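Local coordinates for protein Rv3303c-lpdA (Mycobacterium tuberculosis, PDB 1XDI) that reduces quinones such as menadione with NADH or NADPH as an FAD-dependent homotetramer of the flavoprotein disulfide reductase family, at residues R380-P385 against V402-R407. Residues are numbered along the deposited sequence; the frame is centred on the assembly and turned at random.
Sequences RTIMLP and VKIFCR
Arg380 and Cys406 form the hydrogen-bonded pair at one end of this antiparallel two-strand contact, Arg380 N giving its hydrogen to Cys406 O at 2.7 Å and Arg380 O accepting from Cys406 N. Leu384 and Val402 repeat the exchange at the other end, with Leu384 N 2.7 Å from Val402 O. Between them the Ile382–Ile404 pair is looser: Ile382 N lies 3.3 Å from Ile404 O, and the return bond is weak.

Val402 to Cys406 are buried, whereas the strand facing them is partly exposed and Met383 fully so. On the face of Arg380, Ile382 and Leu384, the arginine chain bends at chi3 (-69°) and brings one face of its guanidinium over Cys406 SG, while NH2 bonds to Arg408 O. On the other face, the Phe405 ring meets Thr381 obliquely, its CD1 3.7 Å from Thr381 CB. Met383 CB touches Lys403 CG and Met383 SD reaches Lys403 CE at 3.9 Å; Lys403, extended beyond CG, carries NZ to salt bridges with Asp222 and Asp224.

Strand 379-385 is an outer strand, within this chain, of the five-strand antiparallel sheet of the dimerisation domain, and strand 401-407 separates it from strand 413-420. Helix 454-464 packs on Arg380, Ile404 and Cys406, whereas helix 369-374 covers Thr381 and Phe405.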
# COMPACT_ATOMS: atom_id res chain seq x y z
N ARG A 380 6.49 17.93 -7.39
CA ARG A 380 6.03 19.13 -6.70
C ARG A 380 6.98 19.26 -5.51
O ARG A 380 7.37 18.26 -4.95
CB ARG A 380 4.60 18.96 -6.20
CG ARG A 380 3.63 20.02 -6.66
CD ARG A 380 2.22 19.72 -6.17
NE ARG A 380 1.64 18.55 -6.81
CZ ARG A 380 1.07 17.55 -6.15
NH1 ARG A 380 1.03 17.57 -4.83
NH2 ARG A 380 0.49 16.54 -6.78
N THR A 381 7.35 20.47 -5.13
CA THR A 381 8.27 20.68 -4.04
C THR A 381 7.82 21.80 -3.09
O THR A 381 7.14 22.72 -3.48
CB THR A 381 9.62 21.12 -4.60
OG1 THR A 381 9.63 22.55 -4.70
CG2 THR A 381 9.84 20.55 -5.99
N ILE A 382 8.26 21.77 -1.85
CA ILE A 382 7.94 22.84 -0.92
C ILE A 382 9.07 23.01 0.07
O ILE A 382 9.75 22.06 0.39
CB ILE A 382 6.65 22.52 -0.18
CG1 ILE A 382 6.35 23.59 0.86
CG2 ILE A 382 6.74 21.16 0.47
CD1 ILE A 382 4.91 23.57 1.27
N MET A 383 9.31 24.23 0.51
CA MET A 383 10.33 24.45 1.51
C MET A 383 9.66 25.20 2.63
O MET A 383 9.24 26.34 2.50
CB MET A 383 11.50 25.24 1.01
CG MET A 383 12.22 25.88 2.15
SD MET A 383 13.88 26.37 1.70
CE MET A 383 13.68 28.08 1.34
N LEU A 384 9.54 24.55 3.75
CA LEU A 384 8.90 25.19 4.88
C LEU A 384 9.91 25.60 5.99
O LEU A 384 10.56 24.76 6.60
CB LEU A 384 7.85 24.23 5.38
CG LEU A 384 7.20 24.59 6.66
CD1 LEU A 384 6.61 25.97 6.60
CD2 LEU A 384 6.13 23.54 6.88
N PRO A 385 10.11 26.91 6.18
CA PRO A 385 11.04 27.32 7.23
C PRO A 385 10.59 26.67 8.51
O PRO A 385 9.41 26.33 8.61
CB PRO A 385 10.83 28.80 7.29
CG PRO A 385 10.65 29.13 5.84
CD PRO A 385 9.73 28.04 5.34
N VAL A 402 12.24 22.48 6.47
CA VAL A 402 11.90 21.16 5.97
C VAL A 402 11.48 21.28 4.54
O VAL A 402 10.63 22.09 4.23
CB VAL A 402 10.74 20.55 6.71
CG1 VAL A 402 10.31 19.24 6.03
CG2 VAL A 402 11.15 20.34 8.13
N LYS A 403 12.10 20.47 3.68
CA LYS A 403 11.80 20.36 2.24
C LYS A 403 11.24 18.96 1.93
O LYS A 403 11.86 17.97 2.23
CB LYS A 403 13.07 20.52 1.35
CG LYS A 403 13.42 21.96 0.87
CD LYS A 403 14.53 21.93 -0.22
CE LYS A 403 15.09 23.34 -0.51
NZ LYS A 403 16.28 23.40 -1.46
N ILE A 404 10.08 18.89 1.32
CA ILE A 404 9.53 17.59 0.95
C ILE A 404 9.26 17.61 -0.57
O ILE A 404 8.78 18.62 -1.08
CB ILE A 404 8.26 17.34 1.79
CG1 ILE A 404 8.62 16.47 2.99
CG2 ILE A 404 7.17 16.70 0.95
CD1 ILE A 404 7.51 16.46 4.06
N PHE A 405 9.60 16.53 -1.28
CA PHE A 405 9.37 16.47 -2.75
C PHE A 405 8.41 15.37 -3.13
O PHE A 405 8.51 14.27 -2.60
CB PHE A 405 10.65 16.18 -3.55
CG PHE A 405 11.77 17.06 -3.23
CD1 PHE A 405 11.58 18.43 -3.08
CD2 PHE A 405 13.03 16.51 -3.02
CE1 PHE A 405 12.64 19.27 -2.70
CE2 PHE A 405 14.10 17.31 -2.65
CZ PHE A 405 13.91 18.70 -2.49
N CYS A 406 7.51 15.61 -4.07
CA CYS A 406 6.61 14.54 -4.42
C CYS A 406 6.18 14.41 -5.85
O CYS A 406 6.13 15.37 -6.60
CB CYS A 406 5.35 14.57 -3.53
SG CYS A 406 4.12 15.82 -3.97
N ARG A 407 5.87 13.18 -6.20
CA ARG A 407 5.40 12.87 -7.52
C ARG A 407 4.22 13.84 -7.89
O ARG A 407 3.37 14.15 -7.05
CB ARG A 407 4.95 11.44 -7.51
CG ARG A 407 5.17 10.76 -8.82
CD ARG A 407 6.65 10.58 -9.08
NE ARG A 407 7.18 9.45 -8.33
CZ ARG A 407 8.39 8.96 -8.54
NH1 ARG A 407 9.18 9.50 -9.47
NH2 ARG A 407 8.82 7.92 -7.82